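Local coordinates for protein bifunctional endo-1,4-beta-xylanase A (Neocallimastix patriciarum, PDB 2VG9) that hydrolyses internal beta-1,4-xylosidic linkages of xylan as an endo-acting xylanase of glycoside hydrolase family 11, built on a beta jelly roll, at residues A[65-70]-A[176-181]; A[75-80]-A[114-119]. One frame throughout, in Å; residues are numbered along the deposited sequence.

In the fold
Interactions 1 and 2 sit about 20 Å apart, centre to centre, and both tie pieces of the jelly roll that are distant in sequence. Interaction 1 lies farther out, about 16 Å from the centre of the chain against about 10 Å for interaction 2. They meet at I114: its CG2 is 3.6 Å from H177 NE2, and its CG1 is 4.0 Å from W181 CH2. Y137 forms a second link, packing its ring edge-to-face with H177 and hydrogen-bonding through its hydroxyl to E116. Strand 110-115, whose end forms part of interaction 2, probably carries the catalytic nucleophile nearer its start, as in other family 11 xylanases; neither contact contains a bound ligand.

Interaction 1: residues A[65-70]-A[176-181]; sequences KKATDY and DHFKEW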
loop_
_atom_site.group_PDB
_atom_site.type_symbol
_atom_site.label_atom_id
_atom_site.label_comp_id
_atom_site.label_asym_id
_atom_site.label_seq_id
_atom_site.Cartn_x
_atom_site.Cartn_y
_atom_site.Cartn_z
ATOM N N LYS A 65 15.901 -8.862 -6.064
ATOM C CA LYS A 65 16.275 -9.828 -5.080
ATOM C C LYS A 65 15.206 -10.034 -4.038
ATOM O O LYS A 65 14.286 -9.187 -3.876
ATOM C CB LYS A 65 17.642 -9.503 -4.463
ATOM C CG LYS A 65 17.732 -8.331 -3.508
ATOM C CD LYS A 65 19.132 -8.311 -2.902
ATOM C CE LYS A 65 19.401 -7.061 -2.097
ATOM N NZ LYS A 65 20.775 -6.987 -1.481
ATOM N N LYS A 66 15.331 -11.183 -3.368
ATOM C CA LYS A 66 14.374 -11.630 -2.359
ATOM C C LYS A 66 14.191 -10.477 -1.373
ATOM O O LYS A 66 15.164 -9.899 -0.906
ATOM C CB LYS A 66 14.900 -12.871 -1.664
ATOM C CG LYS A 66 13.894 -13.625 -0.789
ATOM C CD LYS A 66 14.601 -14.816 -0.146
ATOM C CE LYS A 66 13.622 -15.853 0.271
ATOM N NZ LYS A 66 14.138 -16.676 1.401
ATOM N N ALA A 67 12.937 -10.160 -1.064
ATOM C CA ALA A 67 12.623 -9.009 -0.212
ATOM C C ALA A 67 13.352 -9.051 1.115
ATOM O O ALA A 67 13.723 -7.998 1.669
ATOM C CB ALA A 67 11.105 -8.876 -0.017
ATOM N N THR A 68 13.597 -10.263 1.632
ATOM C CA THR A 68 14.252 -10.375 2.934
ATOM C C THR A 68 15.793 -10.337 2.854
ATOM O O THR A 68 16.448 -10.302 3.911
ATOM C CB THR A 68 13.831 -11.663 3.678
ATOM O OG1 THR A 68 13.867 -12.760 2.756
ATOM C CG2 THR A 68 12.405 -11.529 4.253
ATOM N N ASP A 69 16.359 -10.375 1.638
ATOM C CA ASP A 69 17.814 -10.128 1.456
ATOM C C ASP A 69 18.246 -8.708 1.783
ATOM O O ASP A 69 19.391 -8.479 2.127
ATOM C CB ASP A 69 18.252 -10.384 0.025
ATOM C CG ASP A 69 18.309 -11.836 -0.285
ATOM O OD1 ASP A 69 17.924 -12.609 0.643
ATOM O OD2 ASP A 69 18.627 -12.178 -1.437
ATOM N N TYR A 70 17.364 -7.739 1.608
ATOM C CA TYR A 70 17.718 -6.368 2.018
ATOM C C TYR A 70 17.877 -6.339 3.545
ATOM O O TYR A 70 16.950 -6.736 4.292
ATOM C CB TYR A 70 16.642 -5.402 1.552
ATOM C CG TYR A 70 16.517 -5.326 0.059
ATOM C CD1 TYR A 70 17.265 -4.390 -0.675
ATOM C CD2 TYR A 70 15.647 -6.178 -0.634
ATOM C CE1 TYR A 70 17.141 -4.305 -2.076
ATOM C CE2 TYR A 70 15.536 -6.113 -2.026
ATOM C CZ TYR A 70 16.280 -5.178 -2.729
ATOM O OH TYR A 70 16.152 -5.124 -4.081
ATOM N N ASP A 176 11.351 -5.604 9.002
ATOM C CA ASP A 176 10.909 -6.402 10.171
ATOM C C ASP A 176 9.542 -7.101 9.913
ATOM O O ASP A 176 9.328 -8.223 10.351
ATOM C CB ASP A 176 10.818 -5.533 11.438
ATOM C CG ASP A 176 12.142 -5.375 12.152
ATOM O OD1 ASP A 176 13.174 -5.868 11.625
ATOM O OD2 ASP A 176 12.135 -4.738 13.243
ATOM N N HIS A 177 8.634 -6.425 9.197
ATOM C CA HIS A 177 7.387 -7.017 8.720
ATOM C C HIS A 177 7.697 -8.150 7.768
ATOM O O HIS A 177 7.138 -9.234 7.913
ATOM C CB HIS A 177 6.490 -5.968 8.058
ATOM C CG HIS A 177 5.888 -5.003 9.040
ATOM N ND1 HIS A 177 6.531 -3.847 9.446
ATOM C CD2 HIS A 177 4.734 -5.052 9.739
ATOM C CE1 HIS A 177 5.780 -3.213 10.333
ATOM N NE2 HIS A 177 4.693 -3.929 10.532
ATOM N N PHE A 178 8.617 -7.932 6.820
ATOM C CA PHE A 178 8.983 -9.035 5.886
ATOM C C PHE A 178 9.512 -10.246 6.669
ATOM O O PHE A 178 9.169 -11.393 6.340
ATOM C CB PHE A 178 10.019 -8.604 4.825
ATOM C CG PHE A 178 9.573 -7.461 3.918
ATOM C CD1 PHE A 178 8.231 -7.055 3.867
ATOM C CD2 PHE A 178 10.507 -6.822 3.083
ATOM C CE1 PHE A 178 7.823 -5.990 3.013
ATOM C CE2 PHE A 178 10.117 -5.784 2.230
ATOM C CZ PHE A 178 8.771 -5.389 2.177
ATOM N N LYS A 179 10.346 -9.996 7.679
ATOM C CA LYS A 179 10.947 -11.071 8.512
ATOM C C LYS A 179 9.883 -11.857 9.266
ATOM O O LYS A 179 9.905 -13.095 9.276
ATOM C CB LYS A 179 11.934 -10.508 9.538
ATOM C CG LYS A 179 13.335 -10.235 9.014
ATOM C CD LYS A 179 14.217 -9.637 10.147
ATOM C CE LYS A 179 15.182 -8.563 9.601
ATOM N NZ LYS A 179 16.473 -8.468 10.394
ATOM N N GLU A 180 8.946 -11.131 9.879
ATOM C CA GLU A 180 7.784 -11.739 10.538
ATOM C C GLU A 180 6.957 -12.601 9.623
ATOM O O GLU A 180 6.525 -13.683 10.050
ATOM C CB GLU A 180 6.896 -10.696 11.247
ATOM C CG GLU A 180 7.553 -10.097 12.515
ATOM C CD GLU A 180 7.660 -11.074 13.709
ATOM O OE1 GLU A 180 7.154 -12.210 13.655
ATOM O OE2 GLU A 180 8.257 -10.695 14.732
ATOM N N TRP A 181 6.700 -12.148 8.384
ATOM C CA TRP A 181 5.957 -12.984 7.432
ATOM C C TRP A 181 6.748 -14.238 7.029
ATOM O O TRP A 181 6.199 -15.360 6.939
ATOM C CB TRP A 181 5.543 -12.173 6.206
ATOM C CG TRP A 181 4.691 -10.935 6.505
ATOM C CD1 TRP A 181 3.871 -10.703 7.596
ATOM C CD2 TRP A 181 4.593 -9.761 5.679
ATOM N NE1 TRP A 181 3.289 -9.445 7.486
ATOM C CE2 TRP A 181 3.715 -8.862 6.317
ATOM C CE3 TRP A 181 5.184 -9.382 4.464
ATOM C CZ2 TRP A 181 3.415 -7.607 5.781
ATOM C CZ3 TRP A 181 4.875 -8.148 3.932
ATOM C CH2 TRP A 181 4.020 -7.267 4.598
#
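A67 meets the F178 ring along its CD2-CE2 border, and T68 covers the root of the same side chain, so the two neighbours divide F178 between them. The A67 methyl approaches the border with CB 3.8 Å from F178 CD2 and 3.9 Å from F178 CE2, a plain apolar contact. The carbonyl of the same alanine also faces the ring's rim: A67 O lies near the ring plane, 3.7 Å from F178 CD2, and it sits at the edge of the Y70 ring as well. Two aromatic edges thus flank one backbone oxygen, without a hydrogen bond between the segments. F178 holds its CG anti to its own carbonyl carbon (chi1 -60°), which carries the ring off the helix toward the loop.

The contact joins the single helix of the family 11 jelly roll, 174-182, to the loop between strands 52-60 and 73-86. The F178 ring also packs edge-to-face with F99 and Y112, and A67, Y70 and F178 all rest on L191 of strand 190-200.

T68 crosses the F178 side chain at a slant and uses its methyl, with CG2 3.8 Å from F178 CB and 3.9 Å from F178 O. Its chi1 of 45° sets CG2 anti to the carbonyl carbon and facing the helix, whereas OG1 is turned aside, 6.0 Å from F178 CB. The nearest CA atoms across the segments are those of T68 and F178, 6.2 Å apart. Inside the loop, D69 N donates to K66 O, closing the turn that presents A67 and T68; farther back, K65 CE lies over the centre of the Y70 ring, 3.5 Å above its plane.

Interaction 2: residues A[75-80]-A[114-119]; sequences LDYAAT and IIEDWV
Y77 and E116 carry the whole contact between 75-80 and 114-119, through one short hydrogen bond: Y77 OH donates to E116 OE1 at 2.6 Å. Along the first segment, L75 pairs its backbone with I172 and rests its side chain on L212. D76 bonds through its backbone to D213 of strand 203-216, so the strand is held on both flanks before it reaches the tyrosine.

At Y77 the ring leaves the backbone with CG lodged between the backbone N and the carbonyl carbon (chi1 75°), and it reaches far enough to bridge the CA atoms of Y77 and E116, 10.5 Å apart. E116 OE1 lies near the ring plane at its hydroxyl end, 3.5 Å from Y77 CE2, while the carboxylate plane is turned 77° from the ring. The glutamate chain bends at chi2 (-74°) and folds round the hydroxyl, placing both E116 CB and E116 CG 3.2 Å from Y77 OH, a close fit. OE1 accepts with its anti lone pair, directed away from OE2.

The bond spans the beta sandwich, since strand 73-86 belongs to one sheet of the jelly roll and strands 110-115 and 117-119 to the other. The second segment turns a corner at E116, where E116 and D117 both face one residue of strand 89-100, a classic beta bulge. This buried carboxylate has further partners: R167 NE forms a salt bridge with OE1, and Y137 OH bonds to OE2, which probably favours the charged form. An alanine here would remove the carboxylate and is likely to leave the Y77 hydroxyl without its acceptor and R167 without its anionic mate.

Beyond Y77, A78 and A79 continue the strand, and their carbonyls accept bonds from T210 OG1 and T168 OG1 respectively.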
loop_
_atom_site.group_PDB
_atom_site.type_symbol
_atom_site.label_atom_id
_atom_site.label_comp_id
_atom_site.label_asym_id
_atom_site.label_seq_id
_atom_site.Cartn_x
_atom_site.Cartn_y
_atom_site.Cartn_z
ATOM N N LEU A 75 10.824 3.095 6.425
ATOM C CA LEU A 75 9.866 4.057 5.858
ATOM C C LEU A 75 9.424 4.982 6.980
ATOM O O LEU A 75 8.945 4.512 8.021
ATOM C CB LEU A 75 8.654 3.372 5.171
ATOM C CG LEU A 75 7.587 4.267 4.453
ATOM C CD1 LEU A 75 6.917 3.531 3.295
ATOM C CD2 LEU A 75 6.486 4.746 5.413
ATOM N N ASP A 76 9.577 6.290 6.752
ATOM C CA ASP A 76 9.175 7.297 7.720
ATOM C C ASP A 76 8.150 8.144 7.020
ATOM O O ASP A 76 8.344 8.490 5.864
ATOM C CB ASP A 76 10.366 8.163 8.124
ATOM C CG ASP A 76 11.430 7.388 8.847
ATOM O OD1 ASP A 76 11.120 6.781 9.858
ATOM O OD2 ASP A 76 12.596 7.382 8.403
ATOM N N TYR A 77 7.058 8.456 7.697
ATOM C CA TYR A 77 5.965 9.197 7.083
ATOM C C TYR A 77 5.288 10.110 8.117
ATOM O O TYR A 77 5.334 9.858 9.330
ATOM C CB TYR A 77 4.953 8.221 6.417
ATOM C CG TYR A 77 4.066 7.476 7.414
ATOM C CD1 TYR A 77 2.716 7.832 7.580
ATOM C CD2 TYR A 77 4.584 6.435 8.188
ATOM C CE1 TYR A 77 1.887 7.151 8.542
ATOM C CE2 TYR A 77 3.789 5.749 9.140
ATOM C CZ TYR A 77 2.449 6.124 9.308
ATOM O OH TYR A 77 1.722 5.451 10.222
ATOM N N ALA A 78 4.701 11.203 7.639
ATOM C CA ALA A 78 3.751 12.001 8.443
ATOM C C ALA A 78 2.648 12.483 7.496
ATOM O O ALA A 78 2.952 13.007 6.412
ATOM C CB ALA A 78 4.445 13.201 9.133
ATOM N N ALA A 79 1.397 12.293 7.927
ATOM C CA ALA A 79 0.193 12.570 7.138
ATOM C C ALA A 79 -0.972 13.058 8.014
ATOM O O ALA A 79 -1.018 12.788 9.207
ATOM C CB ALA A 79 -0.250 11.316 6.365
ATOM N N THR A 80 -1.905 13.773 7.391
ATOM C CA THR A 80 -3.277 13.881 7.895
ATOM C C THR A 80 -4.110 13.051 6.920
ATOM O O THR A 80 -3.816 12.989 5.729
ATOM C CB THR A 80 -3.791 15.347 7.974
ATOM O OG1 THR A 80 -3.619 15.965 6.709
ATOM C CG2 THR A 80 -2.988 16.152 8.992
ATOM N N ILE A 114 0.959 -2.993 4.855
ATOM C CA ILE A 114 1.222 -2.755 6.259
ATOM C C ILE A 114 0.313 -1.593 6.626
ATOM O O ILE A 114 0.607 -0.431 6.302
ATOM C CB ILE A 114 2.711 -2.425 6.543
ATOM C CG1 ILE A 114 3.609 -3.609 6.121
ATOM C CG2 ILE A 114 2.928 -2.117 8.029
ATOM C CD1 ILE A 114 5.062 -3.205 5.981
ATOM N N ILE A 115 -0.817 -1.919 7.264
ATOM C CA ILE A 115 -1.889 -0.931 7.395
ATOM C C ILE A 115 -1.766 -0.189 8.704
ATOM O O ILE A 115 -1.919 -0.775 9.778
ATOM C CB ILE A 115 -3.296 -1.564 7.241
ATOM C CG1 ILE A 115 -3.363 -2.408 5.958
ATOM C CG2 ILE A 115 -4.388 -0.493 7.305
ATOM C CD1 ILE A 115 -4.722 -3.088 5.700
ATOM N N GLU A 116 -1.513 1.116 8.577
ATOM C CA GLU A 116 -1.289 2.028 9.697
ATOM C C GLU A 116 -2.564 2.668 10.233
ATOM O O GLU A 116 -2.670 2.961 11.428
ATOM C CB GLU A 116 -0.311 3.126 9.252
ATOM C CG GLU A 116 1.043 2.567 8.905
ATOM C CD GLU A 116 1.820 2.159 10.178
ATOM O OE1 GLU A 116 2.377 3.060 10.861
ATOM O OE2 GLU A 116 1.854 0.947 10.494
ATOM N N ASP A 117 -3.524 2.880 9.348
ATOM C CA ASP A 117 -4.781 3.525 9.694
ATOM C C ASP A 117 -5.787 3.106 8.620
ATOM O O ASP A 117 -5.399 2.709 7.485
ATOM C CB ASP A 117 -4.614 5.060 9.739
ATOM C CG ASP A 117 -5.709 5.774 10.565
ATOM O OD1 ASP A 117 -6.658 5.148 11.046
ATOM O OD2 ASP A 117 -5.625 7.001 10.720
ATOM N N TRP A 118 -7.065 3.079 9.021
ATOM C CA TRP A 118 -8.162 2.675 8.156
ATOM C C TRP A 118 -9.453 3.254 8.730
ATOM O O TRP A 118 -9.529 3.595 9.925
ATOM C CB TRP A 118 -8.312 1.147 8.046
ATOM C CG TRP A 118 -8.410 0.440 9.392
ATOM C CD1 TRP A 118 -7.368 -0.050 10.139
ATOM C CD2 TRP A 118 -9.611 0.191 10.157
ATOM N NE1 TRP A 118 -7.844 -0.605 11.312
ATOM C CE2 TRP A 118 -9.222 -0.478 11.337
ATOM C CE3 TRP A 118 -10.979 0.458 9.941
ATOM C CZ2 TRP A 118 -10.160 -0.873 12.334
ATOM C CZ3 TRP A 118 -11.925 0.066 10.944
ATOM C CH2 TRP A 118 -11.489 -0.583 12.126
ATOM N N VAL A 119 -10.474 3.326 7.893
ATOM C CA VAL A 119 -11.762 3.819 8.351
ATOM C C VAL A 119 -12.865 2.849 7.938
ATOM O O VAL A 119 -12.883 2.381 6.787
ATOM C CB VAL A 119 -12.054 5.250 7.864
ATOM C CG1 VAL A 119 -13.469 5.721 8.342
ATOM C CG2 VAL A 119 -10.932 6.224 8.352
#